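DBF2 kinase activator protein MOB1 (Saccharomyces cerevisiae, PDB 2HJN) binds and activates the protein kinase DBF2, allowing its phosphorylation by CDC15 in late anaphase as part of the mitotic exit network. Local coordinates at residues 26-35 / 80-91; 49-59 / 183-191. All blocks are in the same frame, centred on the assembly; numbering follows the deposited sequence.

In the fold
Both contacts bring N-terminal parts of the chain onto the helical body of this MOB1/phocein-family protein, a largely helical fold with a zinc site. Along the chain the segments alternate: 26-35, then 49-59, then 80-91 and finally 183-191. Interaction 1 lays an extended loop along helix 75-97, whereas interaction 2 sets the short helix 49-58 across the end of helix 165-187 and the start of helix 189-194. Their centres are about 24 Å apart, on opposite sides of the chain's centre, and they do not touch. Helix 75-97 packs against helix 165-187, joining them through the core. Interaction 1 thus borders the second subunit of the dimer, while interaction 2 packs against the helix ends that carry two zinc ligands.

Interaction 1. Residues 26-35 / 80-91; sequences YTPSHQKPFL and AVHCVDFYNQIN
The Phe-34 ring lies like a lid over Ala-80, whose CB is a small knob 3.8 Å from the ring centroid and centred on the face, a CH-pi contact. Val-81 CG2 fits the notch between Phe-34 CD2 and Leu-35 CG, and a water links Phe-34 N to Val-81 O. Val-84 is a bump facing the loop at Gln-31 and Lys-32, its CG1 3.7 Å from Gln-31 CG and also against Lys-32 O. Gln-31 CB in turn fills the notch between the Tyr-87 ring and Asn-88 OD1.

Asn-88 reaches out from helix 75-97 and clamps the Gln-31 backbone: OD1 accepts from Gln-31 N at 2.9 Å, and ND2 donates to Gln-31 O at 2.8 Å, almost straight at 174°. With both ends engaged, the amide is fixed in rotation. The His-30 ring lies over a face of this amide, nearly parallel to it (10°), its CD2 3.4 Å from Asn-88 CG.

One turn on, Asn-91 OD1 receives Tyr-26 OH at 2.6 Å, in the carbonyl plane, and Ser-29 N, tilted from it. Tyr-26 carries CG opposite its backbone N (chi1 174°), which sends the ring to the helix so that this oxygen meets it at the edge. Tyr-87 OH donates to Ser-29 O.

From the second subunit, Glu-99 bonds His-30 N, Glu-194 bonds NE2, and Phe-100 meets the ring edge-to-face. The loop runs in a groove between helices 75-97 and 132-147; Arg-141 of the latter binds both tyrosine hydroxyls, while its Gln-144 and Asp-148, directly following, hold the Gln-31 amide.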
# COMPACT_ATOMS: atom_id res chain seq x y z
N TYR A 26 -8.91 6.93 -8.31
CA TYR A 26 -8.57 5.59 -8.78
C TYR A 26 -9.09 4.52 -7.79
O TYR A 26 -8.91 4.66 -6.58
CB TYR A 26 -7.04 5.48 -8.94
CG TYR A 26 -6.59 4.06 -9.29
CD1 TYR A 26 -6.97 3.47 -10.50
CD2 TYR A 26 -5.84 3.29 -8.39
CE1 TYR A 26 -6.61 2.14 -10.83
CE2 TYR A 26 -5.46 1.94 -8.73
CZ TYR A 26 -5.86 1.39 -9.93
OH TYR A 26 -5.51 0.11 -10.31
N THR A 27 -9.82 3.52 -8.34
CA THR A 27 -10.22 2.29 -7.61
C THR A 27 -9.24 1.11 -7.83
O THR A 27 -9.08 0.61 -8.94
CB THR A 27 -11.69 1.85 -7.97
OG1 THR A 27 -12.58 2.96 -7.79
CG2 THR A 27 -12.17 0.70 -7.04
N PRO A 28 -8.53 0.67 -6.76
CA PRO A 28 -7.62 -0.45 -7.01
C PRO A 28 -8.34 -1.77 -7.34
O PRO A 28 -9.49 -1.96 -6.98
CB PRO A 28 -6.78 -0.52 -5.70
CG PRO A 28 -6.98 0.90 -5.03
CD PRO A 28 -8.45 1.15 -5.37
N SER A 29 -7.69 -2.62 -8.13
CA SER A 29 -8.09 -3.98 -8.40
C SER A 29 -6.82 -4.83 -8.61
O SER A 29 -6.03 -4.57 -9.51
CB SER A 29 -8.96 -4.12 -9.67
OG SER A 29 -9.33 -5.49 -9.92
N HIS A 30 -6.62 -5.83 -7.77
CA HIS A 30 -5.56 -6.79 -7.90
C HIS A 30 -5.87 -7.78 -9.05
O HIS A 30 -7.02 -8.22 -9.23
CB HIS A 30 -5.43 -7.54 -6.55
CG HIS A 30 -4.26 -8.48 -6.48
ND1 HIS A 30 -4.41 -9.84 -6.49
CD2 HIS A 30 -2.93 -8.24 -6.34
CE1 HIS A 30 -3.22 -10.41 -6.40
NE2 HIS A 30 -2.30 -9.46 -6.31
N GLN A 31 -4.82 -8.18 -9.76
CA GLN A 31 -4.89 -9.15 -10.85
C GLN A 31 -4.33 -10.50 -10.40
O GLN A 31 -3.24 -10.59 -9.85
CB GLN A 31 -4.09 -8.67 -12.08
CG GLN A 31 -4.17 -9.59 -13.32
CD GLN A 31 -5.51 -9.63 -13.97
OE1 GLN A 31 -6.32 -8.69 -13.86
NE2 GLN A 31 -5.78 -10.74 -14.67
N LYS A 32 -5.10 -11.55 -10.62
CA LYS A 32 -4.61 -12.89 -10.30
C LYS A 32 -3.31 -13.23 -11.09
O LYS A 32 -3.16 -12.87 -12.27
CB LYS A 32 -5.73 -13.95 -10.51
CG LYS A 32 -6.05 -14.26 -11.95
CD LYS A 32 -6.32 -15.76 -12.13
CE LYS A 32 -6.19 -16.15 -13.59
NZ LYS A 32 -6.50 -17.61 -13.76
N PRO A 33 -2.36 -13.89 -10.42
CA PRO A 33 -1.08 -14.15 -11.10
C PRO A 33 -1.26 -14.97 -12.40
O PRO A 33 -2.19 -15.76 -12.53
CB PRO A 33 -0.27 -14.93 -10.06
CG PRO A 33 -1.36 -15.55 -9.12
CD PRO A 33 -2.40 -14.46 -9.05
N PHE A 34 -0.37 -14.75 -13.35
CA PHE A 34 -0.53 -15.36 -14.67
C PHE A 34 -0.70 -16.90 -14.53
O PHE A 34 -1.61 -17.49 -15.13
CB PHE A 34 0.62 -14.94 -15.61
CG PHE A 34 0.59 -15.61 -16.96
CD1 PHE A 34 -0.31 -15.24 -17.92
CD2 PHE A 34 1.49 -16.64 -17.26
CE1 PHE A 34 -0.36 -15.88 -19.15
CE2 PHE A 34 1.47 -17.27 -18.50
CZ PHE A 34 0.54 -16.90 -19.45
N LEU A 35 0.12 -17.50 -13.67
CA LEU A 35 0.16 -18.96 -13.44
C LEU A 35 -0.94 -19.56 -12.52
O LEU A 35 -1.34 -18.98 -11.49
CB LEU A 35 1.56 -19.37 -12.97
CG LEU A 35 2.64 -19.09 -14.02
CD1 LEU A 35 3.99 -19.67 -13.65
CD2 LEU A 35 2.19 -19.58 -15.39
N ALA A 80 5.17 -12.53 -19.56
CA ALA A 80 3.77 -12.53 -19.08
C ALA A 80 3.67 -12.53 -17.53
O ALA A 80 2.92 -11.74 -16.95
CB ALA A 80 2.98 -13.70 -19.69
N VAL A 81 4.40 -13.42 -16.87
CA VAL A 81 4.48 -13.44 -15.40
C VAL A 81 4.87 -12.09 -14.82
O VAL A 81 4.18 -11.57 -13.95
CB VAL A 81 5.43 -14.54 -14.83
CG1 VAL A 81 5.68 -14.35 -13.29
CG2 VAL A 81 4.81 -15.92 -15.07
N HIS A 82 5.97 -11.51 -15.31
CA HIS A 82 6.42 -10.24 -14.79
C HIS A 82 5.56 -9.03 -15.14
O HIS A 82 5.54 -8.09 -14.37
CB HIS A 82 7.88 -9.98 -15.13
CG HIS A 82 8.79 -10.94 -14.45
ND1 HIS A 82 9.36 -10.69 -13.22
CD2 HIS A 82 9.13 -12.21 -14.77
CE1 HIS A 82 10.05 -11.75 -12.83
NE2 HIS A 82 9.93 -12.68 -13.76
N CYS A 83 4.91 -9.05 -16.30
CA CYS A 83 4.00 -7.96 -16.67
C CYS A 83 2.80 -7.89 -15.69
O CYS A 83 2.46 -6.82 -15.22
CB CYS A 83 3.57 -8.12 -18.14
SG CYS A 83 2.69 -6.71 -18.85
N VAL A 84 2.18 -9.02 -15.34
CA VAL A 84 1.10 -9.03 -14.32
C VAL A 84 1.64 -8.62 -12.93
O VAL A 84 0.99 -7.85 -12.22
CB VAL A 84 0.36 -10.37 -14.23
CG1 VAL A 84 -0.60 -10.39 -13.05
CG2 VAL A 84 -0.38 -10.71 -15.55
N ASP A 85 2.82 -9.12 -12.56
CA ASP A 85 3.47 -8.68 -11.31
C ASP A 85 3.74 -7.17 -11.27
O ASP A 85 3.58 -6.56 -10.22
CB ASP A 85 4.80 -9.39 -11.08
CG ASP A 85 4.65 -10.90 -10.78
OD1 ASP A 85 3.52 -11.37 -10.43
OD2 ASP A 85 5.70 -11.61 -10.89
N PHE A 86 4.17 -6.56 -12.37
CA PHE A 86 4.44 -5.10 -12.35
C PHE A 86 3.16 -4.26 -12.21
O PHE A 86 3.12 -3.23 -11.51
CB PHE A 86 5.21 -4.67 -13.59
CG PHE A 86 6.65 -5.15 -13.60
CD1 PHE A 86 7.37 -5.23 -12.42
CD2 PHE A 86 7.26 -5.53 -14.79
CE1 PHE A 86 8.71 -5.70 -12.42
CE2 PHE A 86 8.60 -5.99 -14.80
CZ PHE A 86 9.32 -6.09 -13.63
N TYR A 87 2.13 -4.75 -12.86
CA TYR A 87 0.78 -4.14 -12.76
C TYR A 87 0.36 -4.17 -11.27
O TYR A 87 -0.16 -3.19 -10.72
CB TYR A 87 -0.24 -4.93 -13.60
CG TYR A 87 -1.67 -4.62 -13.17
CD1 TYR A 87 -2.38 -3.61 -13.82
CD2 TYR A 87 -2.28 -5.27 -12.08
CE1 TYR A 87 -3.67 -3.28 -13.45
CE2 TYR A 87 -3.58 -4.91 -11.67
CZ TYR A 87 -4.25 -3.90 -12.38
OH TYR A 87 -5.50 -3.45 -12.05
N ASN A 88 0.60 -5.30 -10.62
CA ASN A 88 0.15 -5.43 -9.23
C ASN A 88 0.94 -4.52 -8.25
O ASN A 88 0.35 -3.98 -7.30
CB ASN A 88 0.17 -6.94 -8.77
CG ASN A 88 -1.08 -7.74 -9.17
OD1 ASN A 88 -2.16 -7.21 -9.38
ND2 ASN A 88 -0.93 -9.08 -9.20
N GLN A 89 2.25 -4.34 -8.46
CA GLN A 89 3.03 -3.37 -7.67
C GLN A 89 2.52 -1.92 -7.88
O GLN A 89 2.43 -1.12 -6.92
CB GLN A 89 4.55 -3.51 -8.01
CG GLN A 89 5.11 -4.91 -7.60
CD GLN A 89 6.53 -5.15 -8.04
OE1 GLN A 89 7.30 -4.20 -8.20
NE2 GLN A 89 6.90 -6.44 -8.25
N ILE A 90 2.15 -1.58 -9.12
CA ILE A 90 1.71 -0.17 -9.45
C ILE A 90 0.30 0.05 -8.86
O ILE A 90 0.01 1.08 -8.26
CB ILE A 90 1.73 0.08 -10.97
CG1 ILE A 90 3.16 0.19 -11.48
CG2 ILE A 90 0.99 1.36 -11.33
CD1 ILE A 90 3.26 -0.04 -13.07
N ASN A 91 -0.55 -0.96 -8.98
CA ASN A 91 -1.84 -1.00 -8.29
C ASN A 91 -1.73 -0.78 -6.77
O ASN A 91 -2.48 0.05 -6.21
CB ASN A 91 -2.58 -2.35 -8.56
CG ASN A 91 -3.98 -2.34 -8.00
OD1 ASN A 91 -4.84 -1.53 -8.44
ND2 ASN A 91 -4.24 -3.21 -7.02
O HOH W 1 2.00 -13.26 -12.63

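Interaction 2. Residues 49-59 / 183-191; sequences IKQIVEMTLGS and HIYCHHFNE. With ZN (zinc ion), chain B.
Phe-189 is pushed against helix 49-58, where Thr-56, Ser-59 and Met-55 meet its ring from a face, at an edge and obliquely. Thr-56 OG1 lies above one face, 4.0 Å from Phe-189 CE1 and displaced toward the rim. Ser-59 comes in at the edge, its OG 3.5 Å from Phe-189 CZ. Met-55, a selenomethionine here, slides past the ring in the opposite direction: its CG lies 3.7 Å from Phe-189 CD2, and SE makes an oblique Met-aromatic contact. A bend at the last torsion (chi3 49°) turns the Met-55 methyl CE back toward Phe-189 CB.

Thr-56 also faces Tyr-185, crossing it at about a right angle with OG1 3.6 Å from Tyr-185 CD2. Its hydroxyl makes a weak bond to Ile-52 O, one turn back, while Ser-59 OG donates to Thr-56 O at 2.8 Å; both hydroxyls are thus tied to backbone carbonyls of their own segment as they border the rings. The Tyr-185 hydroxyl bonds Asn-202 of helix 198-214.

One turn earlier, Ile-52 splits its branches: CG2 lies on Tyr-185 O, and CD1 rests against Cys-186 CB at 3.9 Å. The axes of helices 49-58 and 183-187 are 10.0 Å apart and nearly perpendicular (97°).

Away from this apolar interface, His-183, in the last turns of helix 165-187, and His-188, at the break before helix 189-194, bind zinc through NE2, each at 2.1 Å. Glu-191 OE1 accepts from His-188 ND1 in the ring plane, a second-shell bond that probably holds the ring's orientation. Cys-101 and Cys-106 complete the Cys2His2 zinc site of this MOB1/phocein-family protein.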
# COMPACT_ATOMS: atom_id res chain seq x y z
N ILE A 49 12.20 18.75 -12.84
CA ILE A 49 12.76 17.40 -12.78
C ILE A 49 14.03 17.30 -11.88
O ILE A 49 14.10 16.40 -11.05
CB ILE A 49 12.86 16.77 -14.23
CG1 ILE A 49 12.96 15.25 -14.15
CG2 ILE A 49 13.95 17.43 -15.04
CD1 ILE A 49 11.80 14.63 -13.35
N LYS A 50 14.97 18.24 -11.98
CA LYS A 50 16.17 18.21 -11.10
C LYS A 50 15.81 18.13 -9.61
O LYS A 50 16.43 17.37 -8.89
CB LYS A 50 17.15 19.39 -11.37
N GLN A 51 14.84 18.94 -9.18
CA GLN A 51 14.29 18.91 -7.82
C GLN A 51 13.68 17.53 -7.52
O GLN A 51 13.97 16.92 -6.49
CB GLN A 51 13.22 19.99 -7.62
CG GLN A 51 13.74 21.42 -7.26
CD GLN A 51 13.05 22.52 -8.08
OE1 GLN A 51 11.82 22.57 -8.20
NE2 GLN A 51 13.85 23.40 -8.66
N ILE A 52 12.85 17.04 -8.43
CA ILE A 52 12.25 15.73 -8.20
C ILE A 52 13.29 14.62 -7.97
O ILE A 52 13.18 13.87 -6.99
CB ILE A 52 11.19 15.38 -9.26
CG1 ILE A 52 9.96 16.27 -9.03
CG2 ILE A 52 10.90 13.85 -9.22
CD1 ILE A 52 9.21 16.67 -10.30
N VAL A 53 14.31 14.53 -8.84
CA VAL A 53 15.35 13.48 -8.68
C VAL A 53 16.19 13.58 -7.38
O VAL A 53 16.60 12.55 -6.80
CB VAL A 53 16.25 13.37 -9.95
CG1 VAL A 53 17.41 12.39 -9.72
CG2 VAL A 53 15.41 12.94 -11.19
N GLU A 54 16.47 14.79 -6.91
CA GLU A 54 17.24 14.97 -5.68
C GLU A 54 16.46 14.58 -4.43
O GLU A 54 17.01 14.02 -3.51
CB GLU A 54 17.68 16.40 -5.58
N MSE A 55 15.18 14.95 -4.38
CA MSE A 55 14.24 14.46 -3.36
C MSE A 55 14.16 12.93 -3.30
O MSE A 55 14.07 12.37 -2.21
CB MSE A 55 12.84 15.01 -3.66
CG MSE A 55 11.73 14.56 -2.72
SE MSE A 55 10.04 15.29 -3.42
CE MSE A 55 10.19 14.76 -5.26
N THR A 56 14.13 12.29 -4.48
CA THR A 56 14.13 10.83 -4.59
C THR A 56 15.37 10.13 -4.01
O THR A 56 15.27 9.13 -3.30
CB THR A 56 13.93 10.35 -6.04
OG1 THR A 56 12.60 10.68 -6.46
CG2 THR A 56 14.13 8.84 -6.13
N LEU A 57 16.54 10.65 -4.34
CA LEU A 57 17.78 10.06 -3.84
C LEU A 57 17.90 10.35 -2.32
O LEU A 57 18.27 9.47 -1.55
CB LEU A 57 18.99 10.63 -4.60
CG LEU A 57 19.12 10.33 -6.10
CD1 LEU A 57 20.29 11.10 -6.76
CD2 LEU A 57 19.30 8.84 -6.27
N GLY A 58 17.56 11.56 -1.89
CA GLY A 58 17.68 11.93 -0.47
C GLY A 58 16.73 11.17 0.44
O GLY A 58 16.94 11.10 1.68
N SER A 59 15.68 10.60 -0.16
CA SER A 59 14.59 9.89 0.57
C SER A 59 15.12 8.65 1.26
O SER A 59 14.61 8.27 2.32
CB SER A 59 13.44 9.53 -0.39
OG SER A 59 13.68 8.34 -1.16
N HIS A 183 3.76 9.88 -13.13
CA HIS A 183 2.83 10.76 -12.38
C HIS A 183 3.08 10.69 -10.85
O HIS A 183 3.02 11.72 -10.15
CB HIS A 183 1.36 10.44 -12.71
CG HIS A 183 0.40 11.40 -12.07
ND1 HIS A 183 0.35 12.74 -12.40
CD2 HIS A 183 -0.43 11.24 -11.00
CE1 HIS A 183 -0.49 13.36 -11.60
NE2 HIS A 183 -0.98 12.47 -10.74
N ILE A 184 3.31 9.48 -10.33
CA ILE A 184 3.54 9.29 -8.88
C ILE A 184 4.75 10.07 -8.41
O ILE A 184 4.68 10.81 -7.43
CB ILE A 184 3.70 7.74 -8.45
CG1 ILE A 184 2.39 6.97 -8.58
CG2 ILE A 184 4.06 7.57 -6.95
CD1 ILE A 184 2.59 5.45 -8.63
N TYR A 185 5.88 9.91 -9.11
CA TYR A 185 7.16 10.54 -8.71
C TYR A 185 7.09 12.05 -8.81
O TYR A 185 7.60 12.76 -7.93
CB TYR A 185 8.28 10.04 -9.66
CG TYR A 185 9.02 8.84 -9.15
CD1 TYR A 185 8.88 7.59 -9.78
CD2 TYR A 185 9.85 8.93 -8.01
CE1 TYR A 185 9.56 6.47 -9.30
CE2 TYR A 185 10.52 7.81 -7.52
CZ TYR A 185 10.37 6.58 -8.17
OH TYR A 185 11.06 5.45 -7.72
N CYS A 186 6.51 12.56 -9.91
CA CYS A 186 6.47 14.01 -10.16
C CYS A 186 5.35 14.76 -9.40
O CYS A 186 5.46 15.98 -9.15
CB CYS A 186 6.39 14.32 -11.66
SG CYS A 186 7.79 13.69 -12.60
N HIS A 187 4.29 14.07 -9.02
CA HIS A 187 3.19 14.75 -8.34
C HIS A 187 2.73 14.23 -6.97
O HIS A 187 2.01 14.94 -6.25
CB HIS A 187 2.05 14.99 -9.35
CG HIS A 187 2.52 15.79 -10.53
ND1 HIS A 187 2.72 17.15 -10.45
CD2 HIS A 187 2.97 15.42 -11.75
CE1 HIS A 187 3.19 17.59 -11.60
NE2 HIS A 187 3.38 16.56 -12.40
N HIS A 188 3.17 13.02 -6.59
CA HIS A 188 2.75 12.46 -5.28
C HIS A 188 3.86 11.95 -4.37
O HIS A 188 3.58 11.23 -3.41
CB HIS A 188 1.65 11.40 -5.49
CG HIS A 188 0.43 11.95 -6.16
ND1 HIS A 188 -0.44 12.81 -5.53
CD2 HIS A 188 0.03 11.90 -7.45
CE1 HIS A 188 -1.37 13.20 -6.37
NE2 HIS A 188 -1.13 12.65 -7.55
N PHE A 189 5.11 12.28 -4.67
CA PHE A 189 6.21 11.66 -3.87
C PHE A 189 6.15 12.02 -2.39
O PHE A 189 6.54 11.18 -1.58
CB PHE A 189 7.59 11.94 -4.44
CG PHE A 189 8.73 11.07 -3.86
CD1 PHE A 189 9.01 9.80 -4.40
CD2 PHE A 189 9.57 11.55 -2.84
CE1 PHE A 189 10.06 9.00 -3.87
CE2 PHE A 189 10.59 10.74 -2.32
CZ PHE A 189 10.85 9.48 -2.83
N ASN A 190 5.75 13.25 -2.06
CA ASN A 190 5.62 13.67 -0.64
C ASN A 190 4.72 12.76 0.20
O ASN A 190 4.93 12.59 1.40
CB ASN A 190 5.18 15.14 -0.44
CG ASN A 190 4.08 15.63 -1.43
OD1 ASN A 190 3.89 16.85 -1.56
ND2 ASN A 190 3.36 14.71 -2.12
N GLU A 191 3.73 12.18 -0.46
CA GLU A 191 2.71 11.37 0.23
C GLU A 191 3.24 9.96 0.40
O GLU A 191 3.01 9.33 1.40
CB GLU A 191 1.40 11.42 -0.55
CG GLU A 191 0.63 12.79 -0.40
CD GLU A 191 0.23 13.43 -1.73
OE1 GLU A 191 0.48 12.85 -2.79
OE2 GLU A 191 -0.34 14.54 -1.73
ZN ZN B . -2.34 13.03 -9.18